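Long-range contacts in VAL-1 (Chlorella virus, PDB 3IM0), which probably cleaves uronate-containing polysaccharides such as alginate by beta-elimination, as a viral member of polysaccharide lyase family 14: residues G58-A63 and D216-F221; G95-H100 and G112-I117; F87-K92 and Q120-V125. All coordinates share one frame; numbering follows the deposited sequence.

Interaction 1 of 3, residues G58-A63 and D216-F221; sequences GFSFSA and DWNTFF. With BDP (beta-D-glucopyranuronic acid), chain B.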
loop_
_atom_site.group_PDB
_atom_site.type_symbol
_atom_site.label_atom_id
_atom_site.label_comp_id
_atom_site.label_asym_id
_atom_site.label_seq_id
_atom_site.Cartn_x
_atom_site.Cartn_y
_atom_site.Cartn_z
ATOM N N GLY A 58 -9.478 -10.877 1.543
ATOM C CA GLY A 58 -8.668 -9.754 2.023
ATOM C C GLY A 58 -9.468 -8.981 3.069
ATOM O O GLY A 58 -10.387 -9.482 3.695
ATOM N N PHE A 59 -9.067 -7.733 3.256
ATOM C CA PHE A 59 -9.748 -6.800 4.143
ATOM C C PHE A 59 -9.268 -5.385 3.867
ATOM O O PHE A 59 -8.254 -5.226 3.188
ATOM C CB PHE A 59 -9.523 -7.192 5.599
ATOM C CG PHE A 59 -8.132 -6.979 6.176
ATOM C CD1 PHE A 59 -7.901 -5.908 7.037
ATOM C CD2 PHE A 59 -7.096 -7.841 5.847
ATOM C CE1 PHE A 59 -6.635 -5.735 7.555
ATOM C CE2 PHE A 59 -5.814 -7.681 6.401
ATOM C CZ PHE A 59 -5.614 -6.611 7.257
ATOM N N SER A 60 -9.960 -4.383 4.386
ATOM C CA SER A 60 -9.559 -3.021 4.108
ATOM C C SER A 60 -9.859 -2.146 5.332
ATOM O O SER A 60 -10.747 -2.479 6.123
ATOM C CB SER A 60 -10.308 -2.472 2.891
ATOM O OG SER A 60 -11.746 -2.537 2.966
ATOM N N PHE A 61 -9.136 -1.052 5.390
ATOM C CA PHE A 61 -9.397 0.019 6.369
ATOM C C PHE A 61 -8.653 1.272 5.928
ATOM O O PHE A 61 -7.678 1.207 5.159
ATOM C CB PHE A 61 -8.916 -0.347 7.759
ATOM C CG PHE A 61 -7.445 -0.543 8.003
ATOM C CD1 PHE A 61 -6.643 0.518 8.412
ATOM C CD2 PHE A 61 -6.842 -1.793 7.847
ATOM C CE1 PHE A 61 -5.300 0.282 8.657
ATOM C CE2 PHE A 61 -5.503 -2.056 8.067
ATOM C CZ PHE A 61 -4.735 -0.972 8.478
ATOM N N SER A 62 -9.044 2.416 6.461
ATOM C CA SER A 62 -8.385 3.688 6.148
ATOM C C SER A 62 -7.871 4.276 7.459
ATOM O O SER A 62 -8.530 4.126 8.471
ATOM C CB SER A 62 -9.337 4.674 5.490
ATOM O OG SER A 62 -8.704 5.853 5.021
ATOM N N ALA A 63 -6.729 4.937 7.454
ATOM C CA ALA A 63 -6.288 5.530 8.740
ATOM C C ALA A 63 -5.733 6.917 8.518
ATOM O O ALA A 63 -5.103 7.173 7.488
ATOM C CB ALA A 63 -5.230 4.643 9.365
ATOM N N ASP A 216 -4.362 4.015 3.157
ATOM C CA ASP A 216 -5.469 3.127 2.813
ATOM C C ASP A 216 -4.957 1.702 2.650
ATOM O O ASP A 216 -4.082 1.438 1.821
ATOM C CB ASP A 216 -6.173 3.551 1.530
ATOM C CG ASP A 216 -7.126 4.716 1.665
ATOM O OD1 ASP A 216 -7.739 5.103 0.644
ATOM O OD2 ASP A 216 -7.279 5.236 2.783
ATOM N N TRP A 217 -5.525 0.821 3.472
ATOM C CA TRP A 217 -5.180 -0.590 3.398
ATOM C C TRP A 217 -6.278 -1.297 2.618
ATOM O O TRP A 217 -7.445 -1.088 2.924
ATOM C CB TRP A 217 -5.075 -1.208 4.803
ATOM C CG TRP A 217 -4.676 -2.642 4.719
ATOM C CD1 TRP A 217 -5.464 -3.758 4.826
ATOM C CD2 TRP A 217 -3.336 -3.107 4.493
ATOM N NE1 TRP A 217 -4.717 -4.876 4.691
ATOM C CE2 TRP A 217 -3.394 -4.505 4.480
ATOM C CE3 TRP A 217 -2.114 -2.447 4.304
ATOM C CZ2 TRP A 217 -2.244 -5.281 4.280
ATOM C CZ3 TRP A 217 -0.972 -3.205 4.107
ATOM C CH2 TRP A 217 -1.061 -4.619 4.101
ATOM N N ASN A 218 -5.889 -2.111 1.623
ATOM C CA ASN A 218 -6.963 -2.810 0.911
ATOM C C ASN A 218 -6.257 -3.975 0.200
ATOM O O ASN A 218 -5.718 -3.753 -0.885
ATOM C CB ASN A 218 -7.697 -1.926 -0.072
ATOM C CG ASN A 218 -8.960 -2.579 -0.618
ATOM O OD1 ASN A 218 -9.128 -3.775 -0.452
ATOM N ND2 ASN A 218 -9.816 -1.771 -1.207
ATOM N N THR A 219 -6.293 -5.141 0.838
ATOM C CA THR A 219 -5.479 -6.249 0.280
ATOM C C THR A 219 -6.388 -7.235 -0.436
ATOM O O THR A 219 -7.423 -7.606 0.073
ATOM C CB THR A 219 -4.620 -6.919 1.361
ATOM O OG1 THR A 219 -3.839 -7.990 0.783
ATOM C CG2 THR A 219 -5.441 -7.576 2.471
ATOM N N PHE A 220 -5.949 -7.621 -1.637
ATOM C CA PHE A 220 -6.753 -8.517 -2.445
ATOM C C PHE A 220 -5.900 -8.972 -3.634
ATOM O O PHE A 220 -4.900 -8.326 -3.966
ATOM C CB PHE A 220 -7.986 -7.790 -2.983
ATOM C CG PHE A 220 -7.700 -6.517 -3.756
ATOM C CD1 PHE A 220 -7.615 -5.293 -3.103
ATOM C CD2 PHE A 220 -7.494 -6.512 -5.136
ATOM C CE1 PHE A 220 -7.387 -4.108 -3.781
ATOM C CE2 PHE A 220 -7.295 -5.334 -5.818
ATOM C CZ PHE A 220 -7.228 -4.102 -5.167
ATOM N N PHE A 221 -6.300 -10.076 -4.267
ATOM C CA PHE A 221 -5.596 -10.536 -5.461
ATOM C C PHE A 221 -5.943 -9.759 -6.711
ATOM O O PHE A 221 -7.071 -9.374 -6.979
ATOM C CB PHE A 221 -5.977 -12.023 -5.719
ATOM C CG PHE A 221 -5.111 -12.972 -4.947
ATOM C CD1 PHE A 221 -4.149 -13.741 -5.592
ATOM C CD2 PHE A 221 -5.232 -13.102 -3.556
ATOM C CE1 PHE A 221 -3.315 -14.616 -4.909
ATOM C CE2 PHE A 221 -4.397 -13.983 -2.900
ATOM C CZ PHE A 221 -3.421 -14.717 -3.527
HETATM C C1 BDP B . -5.795 -0.258 -8.617
HETATM C C2 BDP B . -5.677 -1.622 -9.310
HETATM C C3 BDP B . -6.910 -2.482 -9.272
HETATM C C4 BDP B . -7.671 -2.326 -7.952
HETATM C C5 BDP B . -7.558 -1.001 -7.264
HETATM C C6 BDP B . -8.299 -0.882 -5.955
HETATM O O2 BDP B . -5.065 -1.311 -10.560
HETATM O O3 BDP B . -6.802 -3.914 -9.491
HETATM O O4 BDP B . -9.036 -2.690 -8.161
HETATM O O5 BDP B . -6.316 -0.340 -7.313
HETATM O O6A BDP B . -9.494 -1.301 -5.927
HETATM O O6B BDP B . -7.754 -0.375 -4.935
#
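Trp217 lies against two phenylalanines, Phe59 and Phe61, at different points along its side chain. Its methylene is set over the face of the Phe61 ring in a CH-pi contact, CB standing 3.6 Å from that ring's centroid. The Phe61 ring and the five-membered ring of Trp217 are nearly parallel but slid so far apart that they hardly overlap. Farther out, the indole nitrogen takes over: NE1 sits above the Phe59 ring, displaced toward its rim, and comes within 3.2 Å of Phe59 CZ. Here the ring planes are inclined at 43°, neither stacked nor edge-to-face. With CG anti to the backbone N (chi1 -178°), the indole of Trp217 extends from beside Phe61 to Phe59. The methyl CG2 of Thr219 adds a further contact, 3.8 Å from Phe59 CD2.

Beneath these rings the antiparallel backbones are tied in register. Trp217 N donates to Phe61 O at 2.8 Å and Phe61 N to Trp217 O at 3.0 Å. Thr219 N closes on Phe59 O at 3.1 Å.

Ser60, Ser62, Asp216 and Asn218 occupy the other face of the sheet. Ser62 OG can give a hydrogen bond to Asp216 OD2, but both side chains are modelled in two conformers, so the bond is not a constant one. On this same face Phe220 turns a ring edge to the bound glucuronate, its CZ 3.3 Å from C4 of the sugar.

Trp77, Phe235 and Phe238 of the opposing sheet meet Trp217 edge-to-face. An aromatic core closed between two antiparallel sheets, with sugar bound on the outer side of one, is the plan of a concanavalin-like beta-sandwich lyase.

Interaction 2 of 3, residues G95-H100 and G112-I117; sequences GTFIGH and GASNRI. With BDP (beta-D-glucopyranuronic acid), chain B.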
loop_
_atom_site.group_PDB
_atom_site.type_symbol
_atom_site.label_atom_id
_atom_site.label_comp_id
_atom_site.label_asym_id
_atom_site.label_seq_id
_atom_site.Cartn_x
_atom_site.Cartn_y
_atom_site.Cartn_z
ATOM N N GLY A 95 -1.260 1.433 1.005
ATOM C CA GLY A 95 -0.266 2.492 0.792
ATOM C C GLY A 95 -0.840 3.849 1.133
ATOM O O GLY A 95 -1.855 3.972 1.823
ATOM N N THR A 96 -0.172 4.878 0.625
ATOM C CA THR A 96 -0.406 6.265 1.061
ATOM C C THR A 96 -1.109 7.027 -0.035
ATOM O O THR A 96 -0.752 6.884 -1.208
ATOM C CB THR A 96 0.966 6.876 1.417
ATOM O OG1 THR A 96 1.505 6.097 2.499
ATOM C CG2 THR A 96 0.911 8.279 1.967
ATOM N N PHE A 97 -2.104 7.824 0.333
ATOM C CA PHE A 97 -2.885 8.521 -0.671
ATOM C C PHE A 97 -2.629 10.020 -0.461
ATOM O O PHE A 97 -2.469 10.443 0.684
ATOM C CB PHE A 97 -4.359 8.155 -0.573
ATOM C CG PHE A 97 -4.710 6.864 -1.327
ATOM C CD1 PHE A 97 -4.215 5.658 -0.876
ATOM C CD2 PHE A 97 -5.522 6.992 -2.452
ATOM C CE1 PHE A 97 -4.530 4.501 -1.585
ATOM C CE2 PHE A 97 -5.840 5.833 -3.152
ATOM C CZ PHE A 97 -5.328 4.639 -2.694
ATOM N N ILE A 98 -2.565 10.726 -1.567
ATOM C CA ILE A 98 -2.272 12.154 -1.636
ATOM C C ILE A 98 -3.568 12.869 -1.972
ATOM O O ILE A 98 -4.411 12.379 -2.723
ATOM C CB ILE A 98 -1.186 12.460 -2.674
ATOM C CG1 ILE A 98 0.009 11.493 -2.653
ATOM C CG2 ILE A 98 -0.676 13.893 -2.553
ATOM C CD1 ILE A 98 0.771 11.463 -1.347
ATOM N N GLY A 99 -3.729 14.053 -1.382
ATOM C CA GLY A 99 -4.832 14.903 -1.826
ATOM C C GLY A 99 -6.179 14.266 -1.573
ATOM O O GLY A 99 -6.374 13.610 -0.548
ATOM N N HIS A 100 -7.114 14.478 -2.468
ATOM C CA HIS A 100 -8.466 13.929 -2.363
ATOM C C HIS A 100 -8.877 13.487 -3.754
ATOM O O HIS A 100 -8.233 13.924 -4.712
ATOM C CB HIS A 100 -9.476 14.925 -1.789
ATOM C CG HIS A 100 -9.743 16.081 -2.708
ATOM N ND1 HIS A 100 -10.792 16.126 -3.598
ATOM C CD2 HIS A 100 -9.048 17.236 -2.842
ATOM C CE1 HIS A 100 -10.727 17.275 -4.254
ATOM N NE2 HIS A 100 -9.684 17.966 -3.815
ATOM N N GLY A 112 -5.822 13.722 -6.805
ATOM C CA GLY A 112 -5.451 12.603 -5.944
ATOM C C GLY A 112 -4.334 11.781 -6.594
ATOM O O GLY A 112 -4.255 11.746 -7.817
ATOM N N ALA A 113 -3.531 11.180 -5.732
ATOM C CA ALA A 113 -2.480 10.253 -6.157
ATOM C C ALA A 113 -2.348 9.141 -5.134
ATOM O O ALA A 113 -2.809 9.276 -3.992
ATOM C CB ALA A 113 -1.186 11.027 -6.357
ATOM N N SER A 114 -1.713 8.015 -5.520
ATOM C CA SER A 114 -1.487 6.997 -4.494
ATOM C C SER A 114 -0.161 6.277 -4.707
ATOM O O SER A 114 0.318 6.130 -5.832
ATOM C CB SER A 114 -2.620 5.968 -4.456
ATOM O OG SER A 114 -2.699 5.265 -5.681
ATOM N N ASN A 115 0.412 5.836 -3.593
ATOM C CA ASN A 115 1.681 5.124 -3.564
ATOM C C ASN A 115 1.499 3.840 -2.773
ATOM O O ASN A 115 1.424 3.882 -1.541
ATOM C CB ASN A 115 2.763 5.996 -2.907
ATOM C CG ASN A 115 4.156 5.449 -3.192
ATOM O OD1 ASN A 115 4.376 4.728 -4.161
ATOM N ND2 ASN A 115 5.118 5.784 -2.353
ATOM N N ARG A 116 1.408 2.687 -3.454
ATOM C CA ARG A 116 1.070 1.440 -2.773
ATOM C C ARG A 116 2.066 0.333 -3.034
ATOM O O ARG A 116 2.824 0.321 -4.010
ATOM C CB ARG A 116 -0.293 0.942 -3.294
ATOM C CG ARG A 116 -1.463 1.788 -2.834
ATOM C CD ARG A 116 -2.746 1.084 -3.277
ATOM N NE ARG A 116 -2.993 1.372 -4.687
ATOM C CZ ARG A 116 -4.027 0.875 -5.358
ATOM N NH1 ARG A 116 -4.875 0.061 -4.738
ATOM N NH2 ARG A 116 -4.123 1.240 -6.637
ATOM N N ILE A 117 2.033 -0.647 -2.150
ATOM C CA ILE A 117 2.762 -1.889 -2.322
ATOM C C ILE A 117 1.869 -2.901 -3.061
ATOM O O ILE A 117 0.731 -3.079 -2.605
ATOM C CB ILE A 117 3.156 -2.490 -0.982
ATOM C CG1 ILE A 117 4.214 -1.663 -0.206
ATOM C CG2 ILE A 117 3.628 -3.937 -1.119
ATOM C CD1 ILE A 117 5.590 -1.704 -0.870
HETATM C C1 BDP B . -5.795 -0.258 -8.617
HETATM C C2 BDP B . -5.677 -1.622 -9.310
HETATM C C3 BDP B . -6.910 -2.482 -9.272
HETATM C C4 BDP B . -7.671 -2.326 -7.952
HETATM C C5 BDP B . -7.558 -1.001 -7.264
HETATM C C6 BDP B . -8.299 -0.882 -5.955
HETATM O O2 BDP B . -5.065 -1.311 -10.560
HETATM O O3 BDP B . -6.802 -3.914 -9.491
HETATM O O4 BDP B . -9.036 -2.690 -8.161
HETATM O O5 BDP B . -6.316 -0.340 -7.313
HETATM O O6A BDP B . -9.494 -1.301 -5.927
HETATM O O6B BDP B . -7.754 -0.375 -4.935
#
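Phe97 and Ser114 meet where strands 91-99 and 112-119 run antiparallel, neighbours in the seven-stranded sheet of the beta-sandwich that carries the bound sugar. Backbone hydrogen bonds set the register. Thr96 and Asn115 form a hydrogen-bonded pair, with Thr96 N to Asn115 O and the return bond from Asn115 N to Thr96 O both 2.9 Å long. Ile98 N donates to Ala113 O at 2.8 Å, while the reciprocal bond from Ala113 N to Ile98 O is weak. At the other end the strands draw close: Gly95 has no side chain, and its CA lies 3.9 Å from Arg116 CA.

Apolar packing centres on the Phe97 ring, which lies flat beneath Ser114. Ser114 CB is 3.4 Å from the ring centroid and only 11° off the normal, a CH-pi contact over the middle of the face. The hydroxyl of Ser114 is turned to Ala103 O, so the methylene is what presses on the ring. On the opposite face of the sheet Asn115 points into the sandwich, where its ND2 is held by Ser188 and Thr172.

The hydrogen bonds to the sugar come from Arg116, which projects toward the glucuronate on the same side as Phe97 and Ser114. A bend at chi3 (-80°) turns the guanidinium so that its edge faces the sugar. NH1 is shared between ring oxygen O5 and carboxylate oxygen O6B of the sugar, while NH2 of Arg116 makes a second bond to O5, at 2.8 Å.

Interaction 3 of 3, residues F87-K92 and Q120-V125; sequences FARGGK and QEKGGV. With BDP (beta-D-glucopyranuronic acid), chain B.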
loop_
_atom_site.group_PDB
_atom_site.type_symbol
_atom_site.label_atom_id
_atom_site.label_comp_id
_atom_site.label_asym_id
_atom_site.label_seq_id
_atom_site.Cartn_x
_atom_site.Cartn_y
_atom_site.Cartn_z
ATOM N N PHE A 87 0.974 -17.011 -4.928
ATOM C CA PHE A 87 0.889 -15.569 -5.174
ATOM C C PHE A 87 0.218 -15.201 -6.483
ATOM O O PHE A 87 -0.035 -14.025 -6.757
ATOM C CB PHE A 87 2.297 -14.956 -5.188
ATOM C CG PHE A 87 3.010 -15.059 -3.844
ATOM C CD1 PHE A 87 2.727 -14.117 -2.858
ATOM C CD2 PHE A 87 3.914 -16.076 -3.607
ATOM C CE1 PHE A 87 3.385 -14.238 -1.641
ATOM C CE2 PHE A 87 4.577 -16.184 -2.394
ATOM C CZ PHE A 87 4.286 -15.252 -1.420
ATOM N N ALA A 88 -0.078 -16.201 -7.324
ATOM C CA ALA A 88 -0.718 -15.949 -8.607
ATOM C C ALA A 88 0.112 -14.922 -9.395
ATOM O O ALA A 88 1.329 -15.119 -9.499
ATOM C CB ALA A 88 -2.163 -15.530 -8.444
ATOM N N ARG A 89 -0.515 -13.862 -9.910
ATOM C CA ARG A 89 0.230 -12.847 -10.664
ATOM C C ARG A 89 0.202 -11.508 -9.948
ATOM O O ARG A 89 0.330 -10.463 -10.564
ATOM C CB ARG A 89 -0.311 -12.729 -12.093
ATOM C CG ARG A 89 -0.147 -14.027 -12.883
ATOM C CD ARG A 89 1.310 -14.143 -13.347
ATOM N NE ARG A 89 1.659 -15.560 -13.297
ATOM C CZ ARG A 89 2.818 -16.030 -13.758
ATOM N NH1 ARG A 89 3.681 -15.160 -14.277
ATOM N NH2 ARG A 89 3.028 -17.327 -13.668
ATOM N N GLY A 90 0.055 -11.605 -8.625
ATOM C CA GLY A 90 0.192 -10.402 -7.789
ATOM C C GLY A 90 -1.075 -9.915 -7.130
ATOM O O GLY A 90 -2.172 -10.454 -7.315
ATOM N N GLY A 91 -0.992 -8.854 -6.332
ATOM C CA GLY A 91 -2.199 -8.305 -5.685
ATOM C C GLY A 91 -1.761 -7.119 -4.829
ATOM O O GLY A 91 -0.571 -6.804 -4.827
ATOM N N LYS A 92 -2.677 -6.467 -4.129
ATOM C CA LYS A 92 -2.364 -5.280 -3.355
ATOM C C LYS A 92 -2.211 -5.574 -1.866
ATOM O O LYS A 92 -2.804 -6.487 -1.302
ATOM C CB LYS A 92 -3.510 -4.252 -3.444
ATOM C CG LYS A 92 -3.509 -3.367 -4.689
ATOM C CD LYS A 92 -3.639 -4.203 -5.962
ATOM C CE LYS A 92 -3.832 -3.282 -7.156
ATOM N NZ LYS A 92 -4.148 -4.065 -8.398
ATOM N N GLN A 120 3.711 -9.588 -6.328
ATOM C CA GLN A 120 3.755 -10.078 -7.707
ATOM C C GLN A 120 3.948 -11.593 -7.714
ATOM O O GLN A 120 4.055 -12.239 -6.681
ATOM C CB GLN A 120 4.948 -9.470 -8.467
ATOM C CG GLN A 120 4.913 -7.958 -8.538
ATOM C CD GLN A 120 3.978 -7.469 -9.615
ATOM O OE1 GLN A 120 2.777 -7.316 -9.388
ATOM N NE2 GLN A 120 4.560 -7.246 -10.786
ATOM N N GLU A 121 4.014 -12.151 -8.936
ATOM C CA GLU A 121 4.261 -13.587 -9.052
ATOM C C GLU A 121 5.508 -14.000 -8.269
ATOM O O GLU A 121 6.460 -13.236 -8.145
ATOM C CB GLU A 121 4.398 -14.004 -10.517
ATOM C CG GLU A 121 5.760 -13.634 -11.116
ATOM C CD GLU A 121 5.606 -12.627 -12.238
ATOM O OE1 GLU A 121 6.532 -12.497 -13.060
ATOM O OE2 GLU A 121 4.541 -11.967 -12.279
ATOM N N LYS A 122 5.434 -15.205 -7.727
ATOM C CA LYS A 122 6.460 -15.819 -6.924
ATOM C C LYS A 122 6.990 -14.919 -5.822
ATOM O O LYS A 122 8.164 -14.993 -5.470
ATOM C CB LYS A 122 7.628 -16.221 -7.846
ATOM C CG LYS A 122 7.250 -17.469 -8.651
ATOM C CD LYS A 122 7.909 -17.442 -10.022
ATOM C CE LYS A 122 6.900 -17.652 -11.144
ATOM N NZ LYS A 122 6.991 -16.613 -12.210
ATOM N N GLY A 123 6.097 -14.096 -5.271
ATOM C CA GLY A 123 6.516 -13.329 -4.103
ATOM C C GLY A 123 7.297 -12.076 -4.417
ATOM O O GLY A 123 7.982 -11.540 -3.515
ATOM N N GLY A 124 7.218 -11.575 -5.641
ATOM C CA GLY A 124 7.921 -10.334 -5.964
ATOM C C GLY A 124 7.204 -9.163 -5.297
ATOM O O GLY A 124 6.084 -9.303 -4.803
ATOM N N VAL A 125 7.841 -7.999 -5.346
ATOM C CA VAL A 125 7.190 -6.790 -4.833
ATOM C C VAL A 125 7.442 -5.644 -5.808
ATOM O O VAL A 125 8.514 -5.538 -6.413
ATOM C CB VAL A 125 7.726 -6.415 -3.441
ATOM C CG1 VAL A 125 7.190 -5.059 -2.995
ATOM C CG2 VAL A 125 7.416 -7.497 -2.407
HETATM C C1 BDP B . -5.795 -0.258 -8.617
HETATM C C2 BDP B . -5.677 -1.622 -9.310
HETATM C C3 BDP B . -6.910 -2.482 -9.272
HETATM C C4 BDP B . -7.671 -2.326 -7.952
HETATM C C5 BDP B . -7.558 -1.001 -7.264
HETATM C C6 BDP B . -8.299 -0.882 -5.955
HETATM O O2 BDP B . -5.065 -1.311 -10.560
HETATM O O3 BDP B . -6.802 -3.914 -9.491
HETATM O O4 BDP B . -9.036 -2.690 -8.161
HETATM O O5 BDP B . -6.316 -0.340 -7.313
HETATM O O6A BDP B . -9.494 -1.301 -5.927
HETATM O O6B BDP B . -7.754 -0.375 -4.935
HETATM O O HOH W 1 3.123 -16.836 -8.463
HETATM O O HOH W 2 3.509 -12.507 -14.801
#
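Gly90 and Gln120 bring their CA atoms to 3.6 Å, yet no direct hydrogen bond links the two backbones, a type II' turn from Phe87 to Gly90 and the glycine-rich bend 120-124. One water joins them instead: it accepts from Lys122 N and donates to Ala88 O, 2.7 Å away. Glu121 N, by contrast, is buried here without a partner.

Phe87 lays a ring face against Gly123, whose CA stands 3.7 Å from the ring centroid and just 6° from the normal. In this CH-pi contact the ring lies directly on the glycine backbone, whose positive phi suits glycine. The rings of Phe87 and Tyr81 meet edge-to-face, and Trp119 NE1 holds Phe87 O.

Toward solvent, Arg89 folds back through bends at chi2 and chi3. One face of its guanidinium lies under Glu121 CB, offset toward the rim. A second water sits at the guanidinium edge, 2.7 Å from Arg89 NH1. Glu121 is modelled in two conformers, and in one of them this water donates to OE2, while the direct salt bridge from Arg89 NH1 to Glu121 OE2 is long at 3.9 Å. Lys122 NZ is a like charge near the same NH1.

Gln120 is paired with the two glycines 123 and 124, which makes a G1 beta bulge at the end of the hairpin between strands 112-119 and 125-130.

How the interactions relate
The three contacts lie along one antiparallel sheet, with strand 91-99 between 212-221 and 112-119. Interactions 1 and 2, centred about 13 Å apart, are joined by Asp216 N to Gly95 O at 2.8 Å. Interaction 3 is stitched to interaction 1 where Lys92 N meets Phe220 O at 2.9 Å. Its centre is about 20 Å from that of interaction 2, but Lys92 CG still packs 3.7 Å from Arg116 NH1. Each of the three also reaches the glucuronate: Phe220 by packing, Arg116 by hydrogen bonds, and Lys92 NZ by a weak bond to O3. Tyr106, Tyr128 and Tyr130 also bind this sugar, consistent with a substrate-binding site on the sheet.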